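Local structure of acyl-CoA dehydrogenase (Slackia heliotrinireducens, 4RM7) at residues 327-338 with 352-363. The protein belongs to the acyl-CoA dehydrogenase family, with helical N- and C-terminal domains flanking a beta-sheet middle domain, and assembles from four chains. Residues are numbered along the deposited sequence; the frame is centred on the assembly and turned at random.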
loop_
_atom_site.group_PDB
_atom_site.type_symbol
_atom_site.label_atom_id
_atom_site.label_comp_id
_atom_site.label_asym_id
_atom_site.label_seq_id
_atom_site.Cartn_x
_atom_site.Cartn_y
_atom_site.Cartn_z
ATOM N N PRO A 327 -15.284 1.747 -2.260
ATOM C CA PRO A 327 -15.461 1.785 -0.803
ATOM C C PRO A 327 -14.133 1.754 -0.052
ATOM O O PRO A 327 -13.972 2.481 0.933
ATOM C CB PRO A 327 -16.287 0.525 -0.514
ATOM C CG PRO A 327 -17.029 0.263 -1.789
ATOM C CD PRO A 327 -16.037 0.628 -2.868
ATOM N N LYS A 328 -13.173 0.964 -0.516
ATOM C CA LYS A 328 -11.893 0.928 0.182
ATOM C C LYS A 328 -11.196 2.287 0.036
ATOM O O LYS A 328 -10.651 2.825 1.007
ATOM C CB LYS A 328 -11.016 -0.192 -0.348
ATOM C CG LYS A 328 -9.743 -0.383 0.432
ATOM C CD LYS A 328 -8.810 -1.257 -0.333
ATOM C CE LYS A 328 -7.787 -1.892 0.580
ATOM N NZ LYS A 328 -6.816 -2.721 -0.202
ATOM N N ALA A 329 -11.235 2.854 -1.170
ATOM C CA ALA A 329 -10.663 4.178 -1.390
ATOM C C ALA A 329 -11.353 5.204 -0.509
ATOM O O ALA A 329 -10.697 6.067 0.081
ATOM C CB ALA A 329 -10.771 4.576 -2.828
ATOM N N ALA A 330 -12.675 5.102 -0.408
ATOM C CA ALA A 330 -13.417 6.049 0.409
ATOM C C ALA A 330 -12.972 5.966 1.879
ATOM O O ALA A 330 -12.819 6.997 2.549
ATOM C CB ALA A 330 -14.895 5.810 0.286
ATOM N N THR A 331 -12.750 4.745 2.365
ATOM C CA THR A 331 -12.353 4.538 3.752
ATOM C C THR A 331 -10.984 5.159 4.007
ATOM O O THR A 331 -10.755 5.745 5.053
ATOM C CB THR A 331 -12.333 3.040 4.130
ATOM O OG1 THR A 331 -13.615 2.473 3.857
ATOM C CG2 THR A 331 -12.050 2.859 5.608
ATOM N N GLU A 332 -10.091 5.048 3.035
ATOM C CA GLU A 332 -8.736 5.584 3.169
ATOM C C GLU A 332 -8.746 7.120 3.203
ATOM O O GLU A 332 -8.023 7.742 4.008
ATOM C CB GLU A 332 -7.845 5.062 2.034
ATOM C CG GLU A 332 -7.702 3.546 2.054
ATOM C CD GLU A 332 -6.883 2.976 0.899
ATOM O OE1 GLU A 332 -6.472 3.746 -0.004
ATOM O OE2 GLU A 332 -6.648 1.746 0.913
ATOM N N VAL A 333 -9.572 7.728 2.347
ATOM C CA VAL A 333 -9.743 9.171 2.384
ATOM C C VAL A 333 -10.271 9.640 3.749
ATOM O O VAL A 333 -9.729 10.573 4.369
ATOM C CB VAL A 333 -10.681 9.650 1.269
ATOM C CG1 VAL A 333 -10.981 11.154 1.416
ATOM C CG2 VAL A 333 -10.037 9.396 -0.055
ATOM N N ALA A 334 -11.330 9.001 4.219
ATOM C CA ALA A 334 -11.893 9.388 5.500
ATOM C C ALA A 334 -10.857 9.222 6.630
ATOM O O ALA A 334 -10.722 10.088 7.495
ATOM C CB ALA A 334 -13.134 8.580 5.778
ATOM N N SER A 335 -10.105 8.125 6.597
ATOM C CA SER A 335 -9.060 7.886 7.585
ATOM C C SER A 335 -7.949 8.952 7.548
ATOM O O SER A 335 -7.497 9.425 8.606
ATOM C CB SER A 335 -8.451 6.500 7.387
ATOM O OG SER A 335 -7.527 6.218 8.430
ATOM N N ASP A 336 -7.511 9.310 6.337
ATOM C CA ASP A 336 -6.541 10.392 6.135
ATOM C C ASP A 336 -7.070 11.727 6.631
ATOM O O ASP A 336 -6.315 12.532 7.195
ATOM C CB ASP A 336 -6.147 10.533 4.661
ATOM C CG ASP A 336 -5.131 9.489 4.223
ATOM O OD1 ASP A 336 -4.260 9.144 5.049
ATOM O OD2 ASP A 336 -5.215 9.007 3.059
ATOM N N ALA A 337 -8.362 11.963 6.416
ATOM C CA ALA A 337 -9.002 13.153 6.972
ATOM C C ALA A 337 -8.934 13.145 8.496
ATOM O O ALA A 337 -8.606 14.166 9.094
ATOM C CB ALA A 337 -10.439 13.261 6.517
HETATM N N MSE A 338 -9.235 12.013 9.132
HETATM C CA MSE A 338 -9.091 11.939 10.587
HETATM C C MSE A 338 -7.678 12.277 11.005
HETATM O O MSE A 338 -7.482 13.012 11.965
HETATM C CB MSE A 338 -9.428 10.560 11.131
HETATM C CG MSE A 338 -10.894 10.242 11.212
HETATM SE SE MSE A 338 -11.130 8.356 11.633
HETATM C CE MSE A 338 -10.142 8.424 13.319
ATOM N N VAL A 352 -16.231 13.221 10.727
ATOM C CA VAL A 352 -15.227 12.458 9.980
ATOM C C VAL A 352 -15.073 11.018 10.517
ATOM O O VAL A 352 -14.918 10.072 9.750
ATOM C CB VAL A 352 -13.854 13.183 9.968
ATOM C CG1 VAL A 352 -12.821 12.300 9.385
ATOM C CG2 VAL A 352 -13.921 14.397 9.078
ATOM N N SER A 353 -15.160 10.843 11.825
ATOM C CA SER A 353 -15.097 9.508 12.414
ATOM C C SER A 353 -16.346 8.651 12.118
ATOM O O SER A 353 -16.244 7.431 12.040
ATOM C CB SER A 353 -14.872 9.610 13.931
ATOM O OG SER A 353 -15.878 10.387 14.565
ATOM N N SER A 354 -17.516 9.272 11.962
ATOM C CA SER A 354 -18.698 8.539 11.505
ATOM C C SER A 354 -18.531 8.164 10.050
ATOM O O SER A 354 -18.845 7.046 9.645
ATOM C CB SER A 354 -19.973 9.355 11.646
ATOM O OG SER A 354 -19.959 10.101 12.835
ATOM N N ILE A 355 -18.048 9.112 9.253
ATOM C CA ILE A 355 -17.849 8.870 7.841
ATOM C C ILE A 355 -16.921 7.677 7.634
ATOM O O ILE A 355 -17.180 6.797 6.825
ATOM C CB ILE A 355 -17.278 10.103 7.167
ATOM C CG1 ILE A 355 -18.352 11.194 7.111
ATOM C CG2 ILE A 355 -16.697 9.751 5.764
ATOM C CD1 ILE A 355 -17.805 12.554 6.653
ATOM N N TRP A 356 -15.844 7.650 8.396
ATOM C CA TRP A 356 -14.862 6.584 8.313
ATOM C C TRP A 356 -15.515 5.240 8.593
ATOM O O TRP A 356 -15.291 4.263 7.895
ATOM C CB TRP A 356 -13.735 6.869 9.303
ATOM C CG TRP A 356 -12.725 5.823 9.441
ATOM C CD1 TRP A 356 -11.827 5.411 8.484
ATOM C CD2 TRP A 356 -12.422 5.075 10.630
ATOM N NE1 TRP A 356 -11.003 4.435 9.009
ATOM C CE2 TRP A 356 -11.340 4.215 10.321
ATOM C CE3 TRP A 356 -12.964 5.041 11.919
ATOM C CZ2 TRP A 356 -10.791 3.335 11.258
ATOM C CZ3 TRP A 356 -12.429 4.153 12.847
ATOM C CH2 TRP A 356 -11.357 3.310 12.509
ATOM N N GLN A 357 -16.330 5.205 9.630
ATOM C CA GLN A 357 -17.075 4.005 9.966
ATOM C C GLN A 357 -18.089 3.620 8.893
ATOM O O GLN A 357 -18.190 2.455 8.545
ATOM C CB GLN A 357 -17.770 4.196 11.307
ATOM C CG GLN A 357 -16.791 4.289 12.468
ATOM C CD GLN A 357 -17.468 4.644 13.779
ATOM O OE1 GLN A 357 -18.504 5.314 13.818
ATOM N NE2 GLN A 357 -16.882 4.200 14.859
ATOM N N ASP A 358 -18.842 4.594 8.387
ATOM C CA ASP A 358 -19.764 4.360 7.274
ATOM C C ASP A 358 -19.031 3.730 6.102
ATOM O O ASP A 358 -19.444 2.690 5.556
ATOM C CB ASP A 358 -20.430 5.658 6.795
ATOM C CG ASP A 358 -21.388 6.248 7.812
ATOM O OD1 ASP A 358 -21.863 5.520 8.712
ATOM O OD2 ASP A 358 -21.676 7.456 7.702
ATOM N N CYS A 359 -17.938 4.361 5.693
ATOM C CA CYS A 359 -17.263 3.902 4.480
ATOM C C CYS A 359 -16.711 2.484 4.637
ATOM O O CYS A 359 -16.762 1.693 3.706
ATOM C CB CYS A 359 -16.176 4.876 4.094
ATOM S SG CYS A 359 -16.863 6.454 3.476
ATOM N N ARG A 360 -16.240 2.144 5.833
ATOM C CA ARG A 360 -15.772 0.788 6.097
ATOM C C ARG A 360 -16.882 -0.209 5.847
ATOM O O ARG A 360 -16.626 -1.304 5.375
ATOM C CB ARG A 360 -15.270 0.642 7.535
ATOM C CG ARG A 360 -14.691 -0.735 7.846
ATOM C CD ARG A 360 -13.364 -0.928 7.128
ATOM N NE ARG A 360 -12.833 -2.302 7.174
ATOM C CZ ARG A 360 -13.371 -3.345 6.543
ATOM N NH1 ARG A 360 -14.489 -3.198 5.835
ATOM N NH2 ARG A 360 -12.807 -4.545 6.642
ATOM N N GLY A 361 -18.112 0.183 6.164
ATOM C CA GLY A 361 -19.285 -0.657 5.963
ATOM C C GLY A 361 -19.624 -0.889 4.493
ATOM O O GLY A 361 -20.088 -1.951 4.097
ATOM N N TYR A 362 -19.369 0.107 3.667
ATOM C CA TYR A 362 -19.546 -0.053 2.241
ATOM C C TYR A 362 -18.684 -1.184 1.641
ATOM O O TYR A 362 -18.997 -1.716 0.588
ATOM C CB TYR A 362 -19.255 1.278 1.559
ATOM C CG TYR A 362 -20.287 2.342 1.874
ATOM C CD1 TYR A 362 -21.623 2.003 2.090
ATOM C CD2 TYR A 362 -19.930 3.678 1.967
ATOM C CE1 TYR A 362 -22.568 2.972 2.372
ATOM C CE2 TYR A 362 -20.870 4.653 2.242
ATOM C CZ TYR A 362 -22.185 4.299 2.439
ATOM O OH TYR A 362 -23.111 5.274 2.714
ATOM N N GLN A 363 -17.617 -1.575 2.321
ATOM C CA GLN A 363 -16.803 -2.681 1.835
ATOM C C GLN A 363 -17.501 -4.031 1.980
ATOM O O GLN A 363 -17.037 -5.005 1.397
ATOM C CB GLN A 363 -15.466 -2.711 2.550
ATOM C CG GLN A 363 -14.560 -1.546 2.181
ATOM C CD GLN A 363 -13.173 -1.683 2.800
ATOM O OE1 GLN A 363 -12.737 -0.827 3.565
ATOM N NE2 GLN A 363 -12.479 -2.765 2.470
#
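Trp356 fits as a knob into a hole formed by Thr331, Ala334, Ser335 and Met338, joining two antiparallel helices of the C-terminal helical domain of the acyl-CoA dehydrogenase fold. Helical segments 327-338 and 352-362 run at 164°, their axes approaching to 7.8 Å, a closeness that suits the small residues between them.

Apolar packing does most of the work. Ala334, a mere methyl, lets the backbone of the opposite helix come near: its CB lies 3.7 Å from Trp356 CA and also touches Ile355 CG2. One turn earlier Ala330 CB meets Cys359 SG, another compact side chain. At one end Met338 CG meets Val352 CG1; at the other, the Pro327 ring rests its CB on Tyr362 CB.

The indole gives a Met-aromatic contact. With Met338 CG beside the backbone N (chi1 -77°) and chi2 extended, the selenium of this selenomethionine lies oblique to the indole, 3.7 Å from Trp356 CD2. Thr331 O approaches the edge of the ring in its plane, 3.6 Å from Trp356 CD1. Beyond this helix pair, Trp356 stacks on Trp356 of the second subunit, while Arg360 NH2 hydrogen-bonds to Gln339 OE1 and Ser335 O of that subunit, so this helix pair also contributes to the subunit interface.

No hydrogen bond spans the two segments. Thr331 suits its place because its methyl packs against the indole while its hydroxyl turns back to its own helix: with OG1 beside the backbone N (chi1 -56°), Thr331 OG1 donates to Pro327 O at 2.9 Å, reaching the carbonyl from the face opposite Thr331 N.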